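Local coordinates for protein flavin-containing monooxygenase (Allium sativum, PDB 6WPU) that probably catalyses the flavin-dependent S-oxygenation of S-allyl-L-cysteine, a monooxygenase reaction carried out with bound FAD, at residues 23-37 and 170-182. Residues are numbered along the deposited sequence; the frame is centred on the assembly and turned at random.
Sequences RHVAIIGAGAAGLVT and EEGFDAVVVCNGH. With FAD (flavin-adenine dinucleotide), chain B.
H24 to I28 and A175 to V178 run side by side as neighbouring parallel strands of a Rossmann-type FAD-binding fold; the middle backbone bonds, such as V177 N to A26 O (2.8 Å), are near linear. The side chains of A26, I28, V176 and V178 share one face of the sheet. F173, just ahead of strand 175-178, holds its ring so that A26 CB stands over the centre, 3.5 Å from the centroid, a CH-pi contact suited to a small methyl. The H24 ring lies nearly parallel to F173, planes 13° apart, but slid aside with little overlap. With CG opposite the backbone N (chi1 -174°), H24 directs NE2 to E171 OE1 at 2.6 Å; OE1 lies near the plane of the imidazole, and NE2 meets it on its anti side, 34° out of the carboxylate plane, while ND1 is taken by T47. Replacing H24 by alanine would take away the ring, so E171 OE1 would probably be left with T49 OG1 but without the imidazole donor, and a gap would be likely to open beside F173. D174 OD2 accepts H24 N almost linearly through its anti lone pair, and its OD1 pairs with K156. Further along the helix, away from the phosphates, T37 CG2 meets V177 CG1 tip to tip. C179 CB packs on A33 CB and G34 N. G29, G31 and G34 fit the GxGxxG pattern: side chains there would strike C179 O, FAD O5B and G29 O respectively. A33 N donates to FAD O1P, and one water joins that oxygen to C179 O and G34 N, lying 2.7 Å from C179 O.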
ATOM      1  N   ARG A  23      -9.410  16.076  21.284  1.00 39.07           N
ATOM      2  CA  ARG A  23      -7.958  16.142  21.209  1.00 37.00           C
ATOM      3  C   ARG A  23      -7.564  16.883  19.941  1.00 37.44           C
ATOM      4  O   ARG A  23      -8.332  16.960  18.978  1.00 39.66           O
ATOM      5  CB  ARG A  23      -7.316  14.739  21.196  1.00 38.13           C
ATOM      6  CG  ARG A  23      -7.523  13.952  22.475  1.00 39.87           C
ATOM      7  CD  ARG A  23      -7.083  14.761  23.678  1.00 36.88           C
ATOM      8  NE  ARG A  23      -7.111  13.965  24.899  1.00 51.71           N
ATOM      9  CZ  ARG A  23      -7.155  14.476  26.127  1.00 64.08           C
ATOM     10  NH1 ARG A  23      -7.187  15.793  26.303  1.00 64.24           N
ATOM     11  NH2 ARG A  23      -7.179  13.669  27.180  1.00 63.63           N
ATOM     12  N   HIS A  24      -6.354  17.436  19.956  1.00 34.57           N
ATOM     13  CA  HIS A  24      -5.757  18.065  18.788  1.00 36.10           C
ATOM     14  C   HIS A  24      -4.697  17.114  18.224  1.00 35.67           C
ATOM     15  O   HIS A  24      -3.728  16.775  18.919  1.00 33.89           O
ATOM     16  CB  HIS A  24      -5.165  19.426  19.156  1.00 33.14           C
ATOM     17  CG  HIS A  24      -4.650  20.188  17.981  1.00 37.58           C
ATOM     18  ND1 HIS A  24      -5.445  20.521  16.905  1.00 36.65           N
ATOM     19  CD2 HIS A  24      -3.412  20.663  17.697  1.00 37.40           C
ATOM     20  CE1 HIS A  24      -4.722  21.175  16.012  1.00 36.40           C
ATOM     21  NE2 HIS A  24      -3.488  21.281  16.472  1.00 38.64           N
ATOM     22  N   VAL A  25      -4.883  16.691  16.973  1.00 29.88           N
ATOM     23  CA  VAL A  25      -4.195  15.525  16.414  1.00 34.05           C
ATOM     24  C   VAL A  25      -3.513  15.882  15.098  1.00 31.59           C
ATOM     25  O   VAL A  25      -4.125  16.502  14.218  1.00 33.29           O
ATOM     26  CB  VAL A  25      -5.172  14.360  16.186  1.00 32.78           C
ATOM     27  CG1 VAL A  25      -4.398  13.083  15.757  1.00 27.49           C
ATOM     28  CG2 VAL A  25      -6.000  14.125  17.455  1.00 26.38           C
ATOM     29  N   ALA A  26      -2.265  15.456  14.944  1.00 29.86           N
ATOM     30  CA  ALA A  26      -1.575  15.618  13.670  1.00 31.20           C
ATOM     31  C   ALA A  26      -1.817  14.398  12.792  1.00 34.16           C
ATOM     32  O   ALA A  26      -1.818  13.258  13.274  1.00 34.53           O
ATOM     33  CB  ALA A  26      -0.075  15.819  13.869  1.00 27.27           C
ATOM     34  N   ILE A  27      -2.024  14.648  11.502  1.00 31.69           N
ATOM     35  CA  ILE A  27      -2.109  13.603  10.491  1.00 31.30           C
ATOM     36  C   ILE A  27      -0.951  13.796   9.527  1.00 32.67           C
ATOM     37  O   ILE A  27      -0.812  14.865   8.913  1.00 30.41           O
ATOM     38  CB  ILE A  27      -3.452  13.625   9.754  1.00 32.65           C
ATOM     39  CG1 ILE A  27      -4.572  13.368  10.755  1.00 35.57           C
ATOM     40  CG2 ILE A  27      -3.473  12.571   8.633  1.00 29.13           C
ATOM     41  CD1 ILE A  27      -5.857  13.838  10.268  1.00 36.70           C
ATOM     42  N   ILE A  28      -0.116  12.777   9.403  1.00 31.95           N
ATOM     43  CA  ILE A  28       1.055  12.842   8.542  1.00 33.46           C
ATOM     44  C   ILE A  28       0.715  12.083   7.271  1.00 32.79           C
ATOM     45  O   ILE A  28       0.720  10.849   7.262  1.00 28.86           O
ATOM     46  CB  ILE A  28       2.297  12.278   9.233  1.00 33.60           C
ATOM     47  CG1 ILE A  28       2.531  13.028  10.546  1.00 33.49           C
ATOM     48  CG2 ILE A  28       3.524  12.394   8.314  1.00 32.05           C
ATOM     49  CD1 ILE A  28       3.662  12.467  11.324  1.00 41.73           C
ATOM     50  N   GLY A  29       0.400  12.824   6.213  1.00 26.67           N
ATOM     51  CA  GLY A  29       0.145  12.318   4.869  1.00 27.83           C
ATOM     52  C   GLY A  29      -1.318  12.519   4.506  1.00 34.26           C
ATOM     53  O   GLY A  29      -2.209  12.384   5.350  1.00 33.55           O
ATOM     54  N   ALA A  30      -1.574  12.869   3.244  1.00 31.50           N
ATOM     55  CA  ALA A  30      -2.940  13.012   2.743  1.00 32.28           C
ATOM     56  C   ALA A  30      -3.176  12.139   1.512  1.00 36.18           C
ATOM     57  O   ALA A  30      -3.791  12.565   0.526  1.00 29.66           O
ATOM     58  CB  ALA A  30      -3.264  14.473   2.436  1.00 30.92           C
ATOM     59  N   GLY A  31      -2.667  10.902   1.542  1.00 35.67           N
ATOM     60  CA  GLY A  31      -3.167   9.862   0.668  1.00 29.49           C
ATOM     61  C   GLY A  31      -4.505   9.379   1.196  1.00 38.62           C
ATOM     62  O   GLY A  31      -5.116  10.001   2.071  1.00 34.10           O
ATOM     63  N   ALA A  32      -4.945   8.224   0.684  1.00 34.33           N
ATOM     64  CA  ALA A  32      -6.228   7.682   1.113  1.00 34.43           C
ATOM     65  C   ALA A  32      -6.285   7.500   2.627  1.00 34.64           C
ATOM     66  O   ALA A  32      -7.317   7.775   3.249  1.00 34.11           O
ATOM     67  CB  ALA A  32      -6.495   6.358   0.400  1.00 35.69           C
ATOM     68  N   ALA A  33      -5.198   7.020   3.237  1.00 31.06           N
ATOM     69  CA  ALA A  33      -5.196   6.799   4.682  1.00 31.08           C
ATOM     70  C   ALA A  33      -5.402   8.105   5.439  1.00 28.80           C
ATOM     71  O   ALA A  33      -6.283   8.203   6.299  1.00 34.08           O
ATOM     72  CB  ALA A  33      -3.883   6.139   5.101  1.00 26.14           C
ATOM     73  N   GLY A  34      -4.592   9.124   5.129  1.00 33.01           N
ATOM     74  CA  GLY A  34      -4.729  10.414   5.795  1.00 31.41           C
ATOM     75  C   GLY A  34      -6.074  11.076   5.544  1.00 32.79           C
ATOM     76  O   GLY A  34      -6.655  11.683   6.448  1.00 34.47           O
ATOM     77  N   LEU A  35      -6.601  10.959   4.324  1.00 32.33           N
ATOM     78  CA  LEU A  35      -7.901  11.565   4.031  1.00 33.77           C
ATOM     79  C   LEU A  35      -8.991  10.990   4.924  1.00 32.95           C
ATOM     80  O   LEU A  35      -9.776  11.736   5.519  1.00 34.34           O
ATOM     81  CB  LEU A  35      -8.272  11.368   2.559  1.00 32.56           C
ATOM     82  CG  LEU A  35      -7.395  12.137   1.579  1.00 37.87           C
ATOM     83  CD1 LEU A  35      -7.634  11.631   0.170  1.00 40.59           C
ATOM     84  CD2 LEU A  35      -7.686  13.617   1.683  1.00 35.35           C
ATOM     85  N   VAL A  36      -9.078   9.659   5.017  1.00 33.60           N
ATOM     86  CA  VAL A  36     -10.177   9.110   5.799  1.00 32.81           C
ATOM     87  C   VAL A  36      -9.904   9.300   7.292  1.00 31.08           C
ATOM     88  O   VAL A  36     -10.840   9.498   8.080  1.00 31.09           O
ATOM     89  CB  VAL A  36     -10.456   7.639   5.409  1.00 36.81           C
ATOM     90  CG1 VAL A  36      -9.389   6.665   5.949  1.00 30.27           C
ATOM     91  CG2 VAL A  36     -11.868   7.232   5.848  1.00 37.33           C
ATOM     92  N   THR A  37      -8.629   9.315   7.694  1.00 29.43           N
ATOM     93  CA  THR A  37      -8.298   9.578   9.090  1.00 36.94           C
ATOM     94  C   THR A  37      -8.752  10.976   9.498  1.00 34.35           C
ATOM     95  O   THR A  37      -9.306  11.164  10.588  1.00 36.36           O
ATOM     96  CB  THR A  37      -6.791   9.401   9.334  1.00 32.87           C
ATOM     97  OG1 THR A  37      -6.425   8.035   9.119  1.00 31.12           O
ATOM     98  CG2 THR A  37      -6.421   9.773  10.777  1.00 29.55           C
ATOM     99  N   GLU A 170       6.673  24.368  13.263  1.00 35.39           N
ATOM    100  CA  GLU A 170       6.350  23.250  14.136  1.00 36.56           C
ATOM    101  C   GLU A 170       5.059  23.541  14.890  1.00 40.41           C
ATOM    102  O   GLU A 170       4.582  24.682  14.940  1.00 36.78           O
ATOM    103  CB  GLU A 170       7.491  22.955  15.114  1.00 38.67           C
ATOM    104  CG  GLU A 170       7.821  24.090  16.034  1.00 47.86           C
ATOM    105  CD  GLU A 170       8.949  23.745  16.990  1.00 59.24           C
ATOM    106  OE1 GLU A 170       8.704  23.721  18.220  1.00 64.08           O
ATOM    107  OE2 GLU A 170      10.074  23.489  16.505  1.00 58.39           O
ATOM    108  N   GLU A 171       4.504  22.487  15.483  1.00 36.89           N
ATOM    109  CA  GLU A 171       3.235  22.601  16.184  1.00 38.56           C
ATOM    110  C   GLU A 171       3.142  21.480  17.206  1.00 40.13           C
ATOM    111  O   GLU A 171       3.647  20.376  16.981  1.00 40.46           O
ATOM    112  CB  GLU A 171       2.051  22.556  15.203  1.00 35.20           C
ATOM    113  CG  GLU A 171       0.669  22.654  15.871  1.00 38.77           C
ATOM    114  CD  GLU A 171      -0.491  22.800  14.875  1.00 43.41           C
ATOM    115  OE1 GLU A 171      -1.663  22.808  15.322  1.00 52.01           O
ATOM    116  OE2 GLU A 171      -0.240  22.928  13.658  1.00 44.13           O
ATOM    117  N   GLY A 172       2.505  21.778  18.338  1.00 32.09           N
ATOM    118  CA  GLY A 172       2.310  20.793  19.384  1.00 34.28           C
ATOM    119  C   GLY A 172       0.968  20.095  19.251  1.00 33.27           C
ATOM    120  O   GLY A 172       0.000  20.667  18.764  1.00 37.90           O
ATOM    121  N   PHE A 173       0.925  18.829  19.672  1.00 36.85           N
ATOM    122  CA  PHE A 173      -0.252  17.989  19.483  1.00 35.91           C
ATOM    123  C   PHE A 173      -0.465  17.085  20.687  1.00 35.44           C
ATOM    124  O   PHE A 173       0.481  16.708  21.384  1.00 40.58           O
ATOM    125  CB  PHE A 173      -0.135  17.118  18.213  1.00 35.74           C
ATOM    126  CG  PHE A 173      -0.141  17.915  16.952  1.00 35.02           C
ATOM    127  CD1 PHE A 173       1.059  18.352  16.386  1.00 33.15           C
ATOM    128  CD2 PHE A 173      -1.351  18.266  16.349  1.00 29.57           C
ATOM    129  CE1 PHE A 173       1.058  19.111  15.223  1.00 33.35           C
ATOM    130  CE2 PHE A 173      -1.369  19.046  15.191  1.00 28.91           C
ATOM    131  CZ  PHE A 173      -0.150  19.453  14.617  1.00 32.40           C
ATOM    132  N   ASP A 174      -1.730  16.725  20.908  1.00 32.94           N
ATOM    133  CA  ASP A 174      -2.040  15.655  21.854  1.00 32.40           C
ATOM    134  C   ASP A 174      -1.710  14.280  21.283  1.00 37.32           C
ATOM    135  O   ASP A 174      -1.389  13.355  22.042  1.00 37.49           O
ATOM    136  CB  ASP A 174      -3.515  15.689  22.219  1.00 31.78           C
ATOM    137  CG  ASP A 174      -3.914  16.977  22.924  1.00 40.56           C
ATOM    138  OD1 ASP A 174      -3.226  17.368  23.896  1.00 38.28           O
ATOM    139  OD2 ASP A 174      -4.918  17.585  22.490  1.00 37.43           O
ATOM    140  N   ALA A 175      -1.828  14.116  19.966  1.00 33.18           N
ATOM    141  CA  ALA A 175      -1.698  12.802  19.354  1.00 32.77           C
ATOM    142  C   ALA A 175      -1.246  12.978  17.916  1.00 32.27           C
ATOM    143  O   ALA A 175      -1.479  14.016  17.290  1.00 33.54           O
ATOM    144  CB  ALA A 175      -3.019  12.012  19.422  1.00 32.37           C
ATOM    145  N   VAL A 176      -0.583  11.950  17.400  1.00 32.60           N
ATOM    146  CA  VAL A 176      -0.077  11.939  16.034  1.00 28.92           C
ATOM    147  C   VAL A 176      -0.529  10.642  15.377  1.00 33.44           C
ATOM    148  O   VAL A 176      -0.317   9.559  15.937  1.00 33.73           O
ATOM    149  CB  VAL A 176       1.459  12.043  16.002  1.00 34.75           C
ATOM    150  CG1 VAL A 176       1.989  11.842  14.561  1.00 28.99           C
ATOM    151  CG2 VAL A 176       1.912  13.373  16.563  1.00 31.59           C
ATOM    152  N   VAL A 177      -1.150  10.743  14.201  1.00 30.37           N
ATOM    153  CA  VAL A 177      -1.501   9.573  13.404  1.00 28.41           C
ATOM    154  C   VAL A 177      -0.610   9.553  12.165  1.00 27.15           C
ATOM    155  O   VAL A 177      -0.654  10.480  11.345  1.00 36.47           O
ATOM    156  CB  VAL A 177      -2.982   9.560  13.002  1.00 28.37           C
ATOM    157  CG1 VAL A 177      -3.303   8.238  12.344  1.00 27.63           C
ATOM    158  CG2 VAL A 177      -3.900   9.812  14.209  1.00 27.74           C
ATOM    159  N   VAL A 178       0.171   8.491  12.012  1.00 27.21           N
ATOM    160  CA  VAL A 178       1.118   8.371  10.899  1.00 28.24           C
ATOM    161  C   VAL A 178       0.421   7.684   9.729  1.00 31.60           C
ATOM    162  O   VAL A 178       0.001   6.526   9.840  1.00 28.98           O
ATOM    163  CB  VAL A 178       2.378   7.600  11.317  1.00 29.27           C
ATOM    164  CG1 VAL A 178       3.337   7.417  10.121  1.00 27.24           C
ATOM    165  CG2 VAL A 178       3.092   8.330  12.456  1.00 26.77           C
ATOM    166  N   CYS A 179       0.288   8.404   8.608  1.00 27.54           N
ATOM    167  CA  CYS A 179      -0.418   7.923   7.418  1.00 28.90           C
ATOM    168  C   CYS A 179       0.448   8.081   6.167  1.00 29.98           C
ATOM    169  O   CYS A 179      -0.026   8.524   5.113  1.00 30.47           O
ATOM    170  CB  CYS A 179      -1.732   8.675   7.232  1.00 32.46           C
ATOM    171  SG  CYS A 179      -2.874   8.577   8.625  1.00 32.83           S
ATOM    172  N   ASN A 180       1.731   7.746   6.261  1.00 27.46           N
ATOM    173  CA  ASN A 180       2.677   8.161   5.233  1.00 29.07           C
ATOM    174  C   ASN A 180       2.851   7.132   4.121  1.00 27.94           C
ATOM    175  O   ASN A 180       3.652   7.367   3.205  1.00 29.00           O
ATOM    176  CB  ASN A 180       4.045   8.487   5.856  1.00 30.02           C
ATOM    177  CG  ASN A 180       4.763   7.248   6.384  1.00 34.14           C
ATOM    178  OD1 ASN A 180       4.173   6.418   7.069  1.00 32.17           O
ATOM    179  ND2 ASN A 180       6.038   7.109   6.030  1.00 33.42           N
ATOM    180  N   GLY A 181       2.115   6.023   4.160  1.00 27.94           N
ATOM    181  CA  GLY A 181       2.223   4.984   3.148  1.00 33.08           C
ATOM    182  C   GLY A 181       3.468   4.121   3.299  1.00 33.86           C
ATOM    183  O   GLY A 181       4.383   4.448   4.066  1.00 33.01           O
ATOM    184  N   HIS A 182       3.501   2.989   2.587  1.00 27.60           N
ATOM    185  CA  HIS A 182       4.649   2.089   2.616  1.00 31.30           C
ATOM    186  C   HIS A 182       4.933   1.501   1.238  1.00 30.15           C
ATOM    187  O   HIS A 182       5.392   0.356   1.133  1.00 31.78           O
ATOM    188  CB  HIS A 182       4.452   0.954   3.638  1.00 27.33           C
ATOM    189  CG  HIS A 182       3.217   0.126   3.409  1.00 32.83           C
ATOM    190  ND1 HIS A 182       2.054   0.304   4.127  1.00 35.23           N
ATOM    191  CD2 HIS A 182       2.981  -0.913   2.568  1.00 31.27           C
ATOM    192  CE1 HIS A 182       1.150  -0.578   3.733  1.00 34.03           C
ATOM    193  NE2 HIS A 182       1.684  -1.323   2.778  1.00 37.63           N
TER
HETATM  194  PA  FAD B 501      -0.020   6.671   0.069  1.00 31.96           P
HETATM  195  O1A FAD B 501      -0.958   6.603  -1.137  1.00 27.94           O
HETATM  196  O2A FAD B 501       1.393   6.406  -0.078  1.00 25.37           O
HETATM  197  O5B FAD B 501       0.008   8.045   0.702  1.00 34.12           O
HETATM  198  C5B FAD B 501       0.903   8.532   1.695  1.00 31.17           C
HETATM  199  C4B FAD B 501       0.965  10.076   1.666  1.00 31.74           C
HETATM  200  O4B FAD B 501       1.738  10.634   2.693  1.00 30.96           O
HETATM  201  C3B FAD B 501       1.499  10.615   0.366  1.00 34.37           C
HETATM  202  O3B FAD B 501       0.639  11.568  -0.167  1.00 34.74           O
HETATM  203  C2B FAD B 501       2.799  11.243   0.726  1.00 35.74           C
HETATM  204  O2B FAD B 501       3.124  12.327  -0.069  1.00 32.34           O
HETATM  205  C1B FAD B 501       2.535  11.650   2.147  1.00 31.34           C
HETATM  206  N9A FAD B 501       3.727  11.760   2.957  1.00 32.86           N
HETATM  207  C8A FAD B 501       4.735  10.807   3.049  1.00 35.37           C
HETATM  208  N7A FAD B 501       5.687  11.236   3.887  1.00 33.29           N
HETATM  209  C5A FAD B 501       5.352  12.505   4.365  1.00 35.91           C
HETATM  210  C6A FAD B 501       5.953  13.417   5.229  1.00 30.52           C
HETATM  211  N6A FAD B 501       7.217  13.129   5.865  1.00 29.53           N
HETATM  212  N1A FAD B 501       5.336  14.580   5.504  1.00 33.72           N
HETATM  213  C2A FAD B 501       4.149  14.909   4.933  1.00 30.90           C
HETATM  214  N3A FAD B 501       3.527  14.059   4.083  1.00 29.23           N
HETATM  215  C4A FAD B 501       4.098  12.861   3.781  1.00 31.42           C
HETATM  216  N1  FAD B 501      -5.292  -0.594  -3.477  1.00 31.60           N
HETATM  217  C2  FAD B 501      -6.620  -0.759  -4.009  1.00 35.09           C
HETATM  218  O2  FAD B 501      -7.699  -0.575  -3.216  1.00 44.49           O
HETATM  219  N3  FAD B 501      -6.809  -1.209  -5.297  1.00 42.76           N
HETATM  220  C4  FAD B 501      -5.727  -1.427  -6.124  1.00 35.31           C
HETATM  221  O4  FAD B 501      -5.882  -1.855  -7.401  1.00 40.92           O
HETATM  222  C4X FAD B 501      -4.366  -1.045  -5.701  1.00 39.36           C
HETATM  223  N5  FAD B 501      -3.321  -1.042  -6.617  1.00 37.80           N
HETATM  224  C5X FAD B 501      -2.056  -0.638  -6.203  1.00 38.63           C
HETATM  225  C6  FAD B 501      -0.999  -0.647  -7.124  1.00 35.07           C
HETATM  226  C7  FAD B 501       0.262  -0.229  -6.711  1.00 38.98           C
HETATM  227  C7M FAD B 501       1.392  -0.253  -7.705  1.00 35.51           C
HETATM  228  C8  FAD B 501       0.477   0.190  -5.400  1.00 40.64           C
HETATM  229  C8M FAD B 501       1.823   0.634  -4.926  1.00 38.15           C
HETATM  230  C9  FAD B 501      -0.575   0.196  -4.478  1.00 34.96           C
HETATM  231  C9A FAD B 501      -1.839  -0.216  -4.877  1.00 35.51           C
HETATM  232  N10 FAD B 501      -2.923  -0.192  -3.935  1.00 33.75           N
HETATM  233  C10 FAD B 501      -4.201  -0.600  -4.341  1.00 31.05           C
HETATM  234  C1' FAD B 501      -2.685   0.205  -2.538  1.00 38.84           C
HETATM  235  C2' FAD B 501      -2.558   1.673  -2.191  1.00 42.88           C
HETATM  236  O2' FAD B 501      -1.395   1.855  -1.494  1.00 56.56           O
HETATM  237  C3' FAD B 501      -3.716   1.970  -1.266  1.00 44.39           C
HETATM  238  O3' FAD B 501      -4.797   1.945  -2.116  1.00 53.07           O
HETATM  239  C4' FAD B 501      -3.675   3.324  -0.566  1.00 43.47           C
HETATM  240  O4' FAD B 501      -3.408   4.279  -1.526  1.00 43.29           O
HETATM  241  C5' FAD B 501      -2.714   3.455   0.620  1.00 39.46           C
HETATM  242  O5' FAD B 501      -2.628   4.840   0.789  1.00 39.25           O
HETATM  243  P   FAD B 501      -1.827   5.675   1.872  1.00 32.72           P
HETATM  244  O1P FAD B 501      -2.576   7.009   2.248  1.00 35.17           O
HETATM  245  O2P FAD B 501      -1.506   4.636   3.019  1.00 29.17           O
HETATM  246  O3P FAD B 501      -0.322   5.741   1.212  1.00 31.39           O
HETATM  247  O   HOH W   1      -2.126   9.121   3.607  1.00 26.93           O